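Local coordinates for DNA polymerase III subunit beta (Deinococcus radiodurans, PDB 4TRT), which probably encircles DNA as a head-to-tail dimeric ring, the beta sliding clamp, tethering DNA polymerases to their template and making them processive, at residues L89-S97 against F105-E113; I156-V167 against D179-I190. One frame throughout, in Å; residues are numbered along the deposited sequence.

Contact 1 of 2, residues L89-S97 against F105-E113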
loop_
_atom_site.group_PDB
_atom_site.type_symbol
_atom_site.label_atom_id
_atom_site.label_comp_id
_atom_site.label_asym_id
_atom_site.label_seq_id
_atom_site.Cartn_x
_atom_site.Cartn_y
_atom_site.Cartn_z
ATOM N N LEU A 89 0.781 -3.904 32.642
ATOM C CA LEU A 89 0.282 -5.261 32.426
ATOM C C LEU A 89 -0.030 -5.844 33.782
ATOM O O LEU A 89 0.709 -5.607 34.757
ATOM C CB LEU A 89 1.327 -6.134 31.726
ATOM C CG LEU A 89 1.770 -5.646 30.356
ATOM C CD1 LEU A 89 2.854 -6.556 29.784
ATOM C CD2 LEU A 89 0.546 -5.522 29.439
ATOM N N GLU A 90 -1.149 -6.553 33.873
ATOM C CA GLU A 90 -1.505 -7.282 35.081
ATOM C C GLU A 90 -2.108 -8.630 34.680
ATOM O O GLU A 90 -2.915 -8.701 33.768
ATOM C CB GLU A 90 -2.486 -6.486 35.950
ATOM C CG GLU A 90 -2.943 -7.234 37.207
ATOM C CD GLU A 90 -3.985 -6.489 38.027
ATOM O OE1 GLU A 90 -4.089 -5.252 37.926
ATOM O OE2 GLU A 90 -4.696 -7.149 38.807
ATOM N N LEU A 91 -1.715 -9.696 35.367
ATOM C CA LEU A 91 -2.229 -11.025 35.078
ATOM C C LEU A 91 -2.966 -11.526 36.299
ATOM O O LEU A 91 -2.374 -11.691 37.371
ATOM C CB LEU A 91 -1.087 -11.981 34.720
ATOM C CG LEU A 91 -1.522 -13.404 34.347
ATOM C CD1 LEU A 91 -2.165 -13.372 32.970
ATOM C CD2 LEU A 91 -0.341 -14.365 34.359
ATOM N N SER A 92 -4.264 -11.752 36.137
ATOM C CA SER A 92 -5.114 -12.237 37.212
ATOM C C SER A 92 -5.986 -13.359 36.685
ATOM O O SER A 92 -6.802 -13.133 35.793
ATOM C CB SER A 92 -5.998 -11.091 37.691
ATOM O OG SER A 92 -6.611 -11.392 38.926
ATOM N N GLY A 93 -5.811 -14.561 37.238
ATOM C CA GLY A 93 -6.448 -15.761 36.702
ATOM C C GLY A 93 -6.038 -15.969 35.259
ATOM O O GLY A 93 -4.845 -15.942 34.945
ATOM N N GLN A 94 -7.025 -16.140 34.378
ATOM C CA GLN A 94 -6.782 -16.317 32.940
ATOM C C GLN A 94 -7.024 -15.019 32.139
ATOM O O GLN A 94 -7.397 -15.049 30.959
ATOM C CB GLN A 94 -7.648 -17.470 32.394
ATOM C CG GLN A 94 -7.154 -18.903 32.727
ATOM C CD GLN A 94 -6.455 -19.567 31.523
ATOM O OE1 GLN A 94 -5.326 -19.205 31.120
ATOM N NE2 GLN A 94 -7.144 -20.537 30.925
ATOM N N GLU A 95 -6.759 -13.882 32.771
ATOM C CA GLU A 95 -7.037 -12.601 32.168
ATOM C C GLU A 95 -5.820 -11.682 32.260
ATOM O O GLU A 95 -5.341 -11.406 33.353
ATOM C CB GLU A 95 -8.230 -11.968 32.880
ATOM C CG GLU A 95 -8.881 -10.846 32.097
ATOM C CD GLU A 95 -10.211 -10.415 32.701
ATOM O OE1 GLU A 95 -10.200 -9.639 33.683
ATOM O OE2 GLU A 95 -11.255 -10.846 32.182
ATOM N N LEU A 96 -5.309 -11.246 31.108
ATOM C CA LEU A 96 -4.280 -10.210 31.061
ATOM C C LEU A 96 -4.915 -8.827 30.907
ATOM O O LEU A 96 -5.610 -8.550 29.918
ATOM C CB LEU A 96 -3.322 -10.432 29.901
ATOM C CG LEU A 96 -2.196 -9.388 29.791
ATOM C CD1 LEU A 96 -1.186 -9.666 30.896
ATOM C CD2 LEU A 96 -1.529 -9.378 28.420
ATOM N N SER A 97 -4.661 -7.951 31.873
ATOM C CA SER A 97 -5.115 -6.574 31.783
ATOM C C SER A 97 -4.017 -5.713 31.150
ATOM O O SER A 97 -2.834 -5.847 31.492
ATOM C CB SER A 97 -5.500 -6.055 33.163
ATOM O OG SER A 97 -6.639 -6.754 33.617
ATOM N N PHE A 105 -7.876 -2.753 28.793
ATOM C CA PHE A 105 -8.157 -3.862 27.896
ATOM C C PHE A 105 -7.913 -5.163 28.661
ATOM O O PHE A 105 -6.991 -5.241 29.452
ATOM C CB PHE A 105 -7.260 -3.772 26.640
ATOM C CG PHE A 105 -7.719 -2.743 25.651
ATOM C CD1 PHE A 105 -7.577 -1.394 25.913
ATOM C CD2 PHE A 105 -8.325 -3.124 24.470
ATOM C CE1 PHE A 105 -8.041 -0.440 25.010
ATOM C CE2 PHE A 105 -8.759 -2.187 23.556
ATOM C CZ PHE A 105 -8.639 -0.845 23.837
ATOM N N LYS A 106 -8.761 -6.163 28.446
ATOM C CA LYS A 106 -8.585 -7.491 29.035
ATOM C C LYS A 106 -8.480 -8.509 27.921
ATOM O O LYS A 106 -9.358 -8.557 27.071
ATOM C CB LYS A 106 -9.788 -7.902 29.907
ATOM C CG LYS A 106 -10.317 -6.874 30.882
ATOM C CD LYS A 106 -9.329 -6.503 31.962
ATOM C CE LYS A 106 -10.041 -5.732 33.068
ATOM N NZ LYS A 106 -9.097 -4.940 33.894
ATOM N N LEU A 107 -7.424 -9.321 27.923
ATOM C CA LEU A 107 -7.298 -10.448 26.999
ATOM C C LEU A 107 -7.347 -11.777 27.759
ATOM O O LEU A 107 -6.670 -11.944 28.779
ATOM C CB LEU A 107 -5.962 -10.418 26.254
ATOM C CG LEU A 107 -5.673 -9.430 25.145
ATOM C CD1 LEU A 107 -5.607 -8.042 25.763
ATOM C CD2 LEU A 107 -4.353 -9.791 24.472
ATOM N N GLN A 108 -8.144 -12.717 27.253
ATOM C CA GLN A 108 -8.101 -14.084 27.746
ATOM C C GLN A 108 -6.759 -14.714 27.404
ATOM O O GLN A 108 -6.310 -14.626 26.270
ATOM C CB GLN A 108 -9.228 -14.913 27.127
ATOM C CG GLN A 108 -10.583 -14.583 27.725
ATOM C CD GLN A 108 -10.694 -14.919 29.205
ATOM O OE1 GLN A 108 -10.584 -16.081 29.617
ATOM N NE2 GLN A 108 -10.920 -13.892 30.014
ATOM N N THR A 109 -6.109 -15.310 28.393
ATOM C CA THR A 109 -4.830 -15.981 28.182
ATOM C C THR A 109 -5.081 -17.438 27.817
ATOM O O THR A 109 -6.165 -17.957 28.060
ATOM C CB THR A 109 -3.961 -15.932 29.447
ATOM O OG1 THR A 109 -4.705 -16.478 30.535
ATOM C CG2 THR A 109 -3.581 -14.502 29.789
ATOM N N GLY A 110 -4.064 -18.102 27.270
ATOM C CA GLY A 110 -4.190 -19.473 26.793
ATOM C C GLY A 110 -3.502 -20.491 27.675
ATOM O O GLY A 110 -3.158 -20.222 28.831
ATOM N N ASP A 111 -3.299 -21.674 27.111
ATOM C CA ASP A 111 -2.743 -22.806 27.851
ATOM C C ASP A 111 -1.215 -22.762 27.793
ATOM O O ASP A 111 -0.609 -23.442 26.989
ATOM C CB ASP A 111 -3.286 -24.112 27.255
ATOM C CG ASP A 111 -2.978 -25.339 28.110
ATOM O OD1 ASP A 111 -2.390 -25.208 29.207
ATOM O OD2 ASP A 111 -3.348 -26.443 27.672
ATOM N N ILE A 112 -0.604 -21.965 28.663
ATOM C CA ILE A 112 0.868 -21.846 28.713
ATOM C C ILE A 112 1.545 -23.224 28.911
ATOM O O ILE A 112 2.575 -23.506 28.296
ATOM C CB ILE A 112 1.291 -20.873 29.842
ATOM C CG1 ILE A 112 2.810 -20.721 29.945
ATOM C CG2 ILE A 112 0.765 -21.347 31.189
ATOM C CD1 ILE A 112 3.458 -20.090 28.749
ATOM N N GLU A 113 0.947 -24.085 29.732
ATOM C CA GLU A 113 1.509 -25.429 29.989
ATOM C C GLU A 113 1.680 -26.263 28.722
ATOM O O GLU A 113 2.585 -27.082 28.647
ATOM C CB GLU A 113 0.651 -26.211 30.990
ATOM C CG GLU A 113 0.553 -25.583 32.376
ATOM C CD GLU A 113 1.898 -25.488 33.081
ATOM O OE1 GLU A 113 2.211 -26.388 33.902
ATOM O OE2 GLU A 113 2.643 -24.521 32.807
#
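L96 and L107 face each other as an antiparallel hydrogen-bonded pair: L96 N gives its hydrogen to L107 O at 2.8 Å, in the carbonyl plane, and L107 N answers to L96 O. Beyond the end of the ladder T109 N reaches Q94 O at 2.9 Å, the bond nearly straight at the hydrogen although the donor stands well above the carbonyl plane. Backbone CA-H...O contacts fill in at the non-hydrogen-bonded pairs E95-Q108 and S97-K106.

These bonds zip up the hairpin of strands 95-100 and 103-108 at the edge of the N-terminal clamp domain, while a type II' turn from S92 to E95 leads in from strand 86-92. Strand 103-108 goes on to pair with a strand of the second subunit, so the sheet runs through the ring interface.

The polar side chains lie on the face of E95, S97, K106 and Q108. K106 is bent about its CB-CG bond (chi2 -64°), which folds it back across S97, where NZ donates to S97 OG at 3.1 Å; D104 takes the same ammonium in a salt bridge. The carboxylate of E95 lies against the K106 methylenes, OE1 3.7 Å from CD. Cut back to an alanine, K106 would probably leave S97 OG without its donor, D104 without its charge partner and E95 without the methylenes it packs against.

On the other face, T109 CG2 packs on L91 CD1 at 3.7 Å, and L96 and L107 rest on F75 of helix 72-81.

Contact 2 of 2, residues I156-V167 against D179-I190; sequences IKLEHHGESARV and DFPASGDGKNLI
The ring of F180 fills a hollow lined by A165, L158 and V167. With CG set between its backbone N and carbonyl carbon (chi1 61°), F180 turns back over its neighbour strand, and A165 CB sits over one ring face, offset toward the rim, 3.6 Å from CZ. L158 CD1 closes on the ring edge at CZ, 3.8 Å away, the two side chains crossing at about a right angle, while V167 CG1 meets CE1. The small A165 methyl also abuts A182 CB. Helix 130-140 continues the lining with L133 and A136 against F180, and L158 and L189, lying side by side, both press on F210.

Topologically this is a three-strand antiparallel meander, 155-161, 164-170 and 175-181, in the central clamp domain, whose chain then loops round to pair as strand 189-192 with the far edge of 155-161. Two ladders result, one around A165-F180 and one around L158-L189, two residues apart in register.

H160 plugs the loop between them. G186 CA lies over one face of its imidazole, 4.2 Å from the centroid, and the bare glycine backbone lets the ring come close; G186 N is buried here without a partner.

On the opposite face of the sheet from F180, R166 grips D179 side-on. NE meets OD1 at 2.8 Å and NH2 meets OD2 at 3.0 Å, the two planes 28° apart. R166 NH1 and E159 OE2 share Y238 OH.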
loop_
_atom_site.group_PDB
_atom_site.type_symbol
_atom_site.label_atom_id
_atom_site.label_comp_id
_atom_site.label_asym_id
_atom_site.label_seq_id
_atom_site.Cartn_x
_atom_site.Cartn_y
_atom_site.Cartn_z
ATOM N N ILE A 156 21.387 -19.375 1.257
ATOM C CA ILE A 156 22.449 -18.407 1.062
ATOM C C ILE A 156 23.704 -18.936 1.776
ATOM O O ILE A 156 23.661 -19.256 2.976
ATOM C CB ILE A 156 22.078 -17.011 1.620
ATOM C CG1 ILE A 156 21.041 -16.284 0.754
ATOM C CG2 ILE A 156 23.323 -16.129 1.649
ATOM C CD1 ILE A 156 19.729 -16.981 0.577
ATOM N N LYS A 157 24.819 -19.022 1.052
ATOM C CA LYS A 157 26.064 -19.477 1.651
ATOM C C LYS A 157 26.720 -18.321 2.398
ATOM O O LYS A 157 26.757 -17.216 1.895
ATOM C CB LYS A 157 27.046 -19.991 0.602
ATOM C CG LYS A 157 28.231 -20.762 1.199
ATOM C CD LYS A 157 29.355 -20.897 0.193
ATOM C CE LYS A 157 30.472 -21.840 0.631
ATOM N NZ LYS A 157 31.618 -21.707 -0.307
ATOM N N LEU A 158 27.224 -18.600 3.599
ATOM C CA LEU A 158 28.103 -17.676 4.309
ATOM C C LEU A 158 29.497 -18.301 4.392
ATOM O O LEU A 158 29.641 -19.437 4.841
ATOM C CB LEU A 158 27.555 -17.402 5.709
ATOM C CG LEU A 158 28.439 -16.494 6.582
ATOM C CD1 LEU A 158 28.454 -15.093 5.991
ATOM C CD2 LEU A 158 27.950 -16.435 8.019
ATOM N N GLU A 159 30.508 -17.563 3.941
ATOM C CA GLU A 159 31.909 -17.985 3.985
ATOM C C GLU A 159 32.690 -17.057 4.892
ATOM O O GLU A 159 32.487 -15.838 4.838
ATOM C CB GLU A 159 32.562 -17.829 2.611
ATOM C CG GLU A 159 32.083 -18.744 1.521
ATOM C CD GLU A 159 32.711 -18.420 0.175
ATOM O OE1 GLU A 159 33.647 -17.603 0.104
ATOM O OE2 GLU A 159 32.265 -18.990 -0.836
ATOM N N HIS A 160 33.604 -17.611 5.686
ATOM C CA HIS A 160 34.546 -16.800 6.466
ATOM C C HIS A 160 35.935 -16.836 5.877
ATOM O O HIS A 160 36.405 -17.889 5.438
ATOM C CB HIS A 160 34.568 -17.242 7.919
ATOM C CG HIS A 160 33.385 -16.750 8.708
ATOM N ND1 HIS A 160 32.229 -17.438 8.797
ATOM C CD2 HIS A 160 33.206 -15.581 9.438
ATOM C CE1 HIS A 160 31.364 -16.746 9.560
ATOM N NE2 HIS A 160 31.965 -15.611 9.949
ATOM N N HIS A 161 36.585 -15.671 5.848
ATOM C CA HIS A 161 37.950 -15.519 5.317
ATOM C C HIS A 161 38.740 -14.579 6.189
ATOM O O HIS A 161 39.195 -13.532 5.723
ATOM C CB HIS A 161 37.944 -14.954 3.887
ATOM C CG HIS A 161 37.099 -15.729 2.905
ATOM N ND1 HIS A 161 37.601 -16.724 2.143
ATOM C CD2 HIS A 161 35.755 -15.593 2.542
ATOM C CE1 HIS A 161 36.620 -17.218 1.350
ATOM N NE2 HIS A 161 35.498 -16.521 1.590
ATOM N N GLY A 162 38.879 -14.915 7.468
ATOM C CA GLY A 162 39.768 -14.169 8.360
ATOM C C GLY A 162 39.278 -12.775 8.727
ATOM O O GLY A 162 38.450 -12.614 9.616
ATOM N N GLU A 163 39.801 -11.764 8.037
ATOM C CA GLU A 163 39.393 -10.374 8.260
ATOM C C GLU A 163 38.053 -10.026 7.585
ATOM O O GLU A 163 37.496 -8.953 7.819
ATOM C CB GLU A 163 40.469 -9.407 7.748
ATOM C CG GLU A 163 41.796 -9.471 8.491
ATOM C CD GLU A 163 42.856 -8.566 7.879
ATOM O OE1 GLU A 163 42.544 -7.826 6.920
ATOM O OE2 GLU A 163 44.010 -8.593 8.356
ATOM N N SER A 164 37.538 -10.915 6.742
ATOM C CA SER A 164 36.279 -10.632 6.041
ATOM C C SER A 164 35.459 -11.895 5.827
ATOM O O SER A 164 35.936 -13.017 6.019
ATOM C CB SER A 164 36.554 -9.919 4.701
ATOM O OG SER A 164 36.726 -10.836 3.640
ATOM N N ALA A 165 34.205 -11.683 5.458
ATOM C CA ALA A 165 33.276 -12.758 5.192
ATOM C C ALA A 165 32.550 -12.467 3.873
ATOM O O ALA A 165 32.642 -11.358 3.335
ATOM C CB ALA A 165 32.280 -12.863 6.332
ATOM N N ARG A 166 31.814 -13.455 3.379
ATOM C CA ARG A 166 31.142 -13.337 2.095
ATOM C C ARG A 166 29.825 -14.085 2.134
ATOM O O ARG A 166 29.750 -15.183 2.699
ATOM C CB ARG A 166 32.029 -13.936 1.001
ATOM C CG ARG A 166 31.328 -14.167 -0.323
ATOM C CD ARG A 166 32.290 -14.725 -1.352
ATOM N NE ARG A 166 33.165 -13.693 -1.855
ATOM C CZ ARG A 166 33.900 -13.794 -2.952
ATOM N NH1 ARG A 166 33.901 -14.912 -3.673
ATOM N NH2 ARG A 166 34.640 -12.768 -3.327
ATOM N N VAL A 167 28.785 -13.498 1.544
ATOM C CA VAL A 167 27.548 -14.242 1.293
ATOM C C VAL A 167 27.358 -14.414 -0.197
ATOM O O VAL A 167 27.710 -13.533 -0.976
ATOM C CB VAL A 167 26.282 -13.594 1.897
ATOM C CG1 VAL A 167 26.255 -13.790 3.411
ATOM C CG2 VAL A 167 26.175 -12.129 1.491
ATOM N N ASP A 179 30.909 -9.270 -0.268
ATOM C CA ASP A 179 31.965 -9.366 0.748
ATOM C C ASP A 179 31.734 -8.275 1.766
ATOM O O ASP A 179 31.330 -7.169 1.401
ATOM C CB ASP A 179 33.354 -9.164 0.115
ATOM C CG ASP A 179 33.796 -10.349 -0.722
ATOM O OD1 ASP A 179 33.676 -11.499 -0.249
ATOM O OD2 ASP A 179 34.243 -10.154 -1.868
ATOM N N PHE A 180 31.988 -8.580 3.037
ATOM C CA PHE A 180 31.821 -7.607 4.107
ATOM C C PHE A 180 32.799 -7.870 5.275
ATOM O O PHE A 180 33.277 -8.990 5.433
ATOM C CB PHE A 180 30.358 -7.613 4.574
ATOM C CG PHE A 180 29.888 -8.935 5.124
ATOM C CD1 PHE A 180 29.480 -9.952 4.280
ATOM C CD2 PHE A 180 29.831 -9.152 6.499
ATOM C CE1 PHE A 180 29.043 -11.171 4.785
ATOM C CE2 PHE A 180 29.394 -10.369 7.015
ATOM C CZ PHE A 180 28.996 -11.378 6.156
ATOM N N PRO A 181 33.114 -6.835 6.086
ATOM C CA PRO A 181 34.013 -7.024 7.240
ATOM C C PRO A 181 33.504 -8.048 8.257
ATOM O O PRO A 181 32.307 -8.095 8.556
ATOM C CB PRO A 181 34.071 -5.630 7.885
ATOM C CG PRO A 181 33.635 -4.681 6.823
ATOM C CD PRO A 181 32.683 -5.431 5.948
ATOM N N ALA A 182 34.414 -8.853 8.791
ATOM C CA ALA A 182 34.047 -9.870 9.769
ATOM C C ALA A 182 35.119 -9.994 10.856
ATOM O O ALA A 182 36.310 -9.790 10.604
ATOM C CB ALA A 182 33.823 -11.206 9.074
ATOM N N SER A 183 34.679 -10.288 12.077
ATOM C CA SER A 183 35.587 -10.699 13.146
ATOM C C SER A 183 35.630 -12.205 12.975
ATOM O O SER A 183 34.883 -12.951 13.615
ATOM C CB SER A 183 35.062 -10.275 14.519
ATOM O OG SER A 183 36.065 -10.400 15.511
ATOM N N GLY A 184 36.500 -12.636 12.069
ATOM C CA GLY A 184 36.214 -13.817 11.267
ATOM C C GLY A 184 37.147 -14.993 11.417
ATOM O O GLY A 184 38.222 -15.016 10.838
ATOM N N ASP A 185 36.744 -15.969 12.214
ATOM C CA ASP A 185 37.248 -17.313 12.055
ATOM C C ASP A 185 36.088 -18.226 12.428
ATOM O O ASP A 185 35.898 -18.538 13.596
ATOM C CB ASP A 185 38.452 -17.536 12.959
ATOM C CG ASP A 185 39.372 -18.642 12.453
ATOM O OD1 ASP A 185 39.538 -18.790 11.217
ATOM O OD2 ASP A 185 39.942 -19.355 13.304
ATOM N N GLY A 186 35.284 -18.605 11.442
ATOM C CA GLY A 186 34.106 -19.441 11.686
ATOM C C GLY A 186 33.891 -20.440 10.574
ATOM O O GLY A 186 34.709 -20.558 9.676
ATOM N N LYS A 187 32.790 -21.171 10.621
ATOM C CA LYS A 187 32.586 -22.188 9.594
ATOM C C LYS A 187 31.565 -21.767 8.542
ATOM O O LYS A 187 30.698 -20.927 8.790
ATOM C CB LYS A 187 32.225 -23.546 10.200
ATOM C CG LYS A 187 30.876 -23.633 10.881
ATOM C CD LYS A 187 30.567 -25.066 11.275
ATOM C CE LYS A 187 29.150 -25.205 11.789
ATOM N NZ LYS A 187 28.911 -26.603 12.243
ATOM N N ASN A 188 31.680 -22.375 7.370
ATOM C CA ASN A 188 30.762 -22.107 6.291
ATOM C C ASN A 188 29.387 -22.668 6.614
ATOM O O ASN A 188 29.270 -23.777 7.146
ATOM C CB ASN A 188 31.272 -22.662 4.966
ATOM C CG ASN A 188 32.498 -21.929 4.460
ATOM O OD1 ASN A 188 33.060 -21.062 5.149
ATOM N ND2 ASN A 188 32.936 -22.290 3.269
ATOM N N LEU A 189 28.371 -21.869 6.305
ATOM C CA LEU A 189 26.969 -22.151 6.619
ATOM C C LEU A 189 26.139 -21.921 5.359
ATOM O O LEU A 189 26.506 -21.100 4.532
ATOM C CB LEU A 189 26.462 -21.182 7.694
ATOM C CG LEU A 189 27.194 -21.141 9.041
ATOM C CD1 LEU A 189 26.738 -19.944 9.851
ATOM C CD2 LEU A 189 26.985 -22.422 9.825
ATOM N N ILE A 190 25.040 -22.654 5.222
ATOM C CA ILE A 190 24.040 -22.379 4.203
ATOM C C ILE A 190 22.716 -22.151 4.919
ATOM O O ILE A 190 22.196 -23.057 5.573
ATOM C CB ILE A 190 23.878 -23.521 3.184
ATOM C CG1 ILE A 190 25.238 -23.856 2.536
ATOM C CG2 ILE A 190 22.832 -23.122 2.141
ATOM C CD1 ILE A 190 25.237 -25.127 1.712
#

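Read from the N terminus, the chain reaches contact 1 first, where 89-97 meets 105-113 and a short loop of seven residues, mostly strand, is closed within the N-terminal domain. Only after that is finished does contact 2 begin, closing a loop of eleven residues between 156-167 and 179-190 in the central domain. The two therefore stand in series, neither enclosing nor crossing the other, their centres about 44 Å apart. Contact 1 closes a hairpin, joining strand 95-100 to 103-108, the outermost of its sheet within the chain, which the second subunit extends. Contact 2 closes one too, but also brings the chain back to the far side of 155-161, in a sheet shared with the C-terminal domain through strand 353-357 beside 175-181.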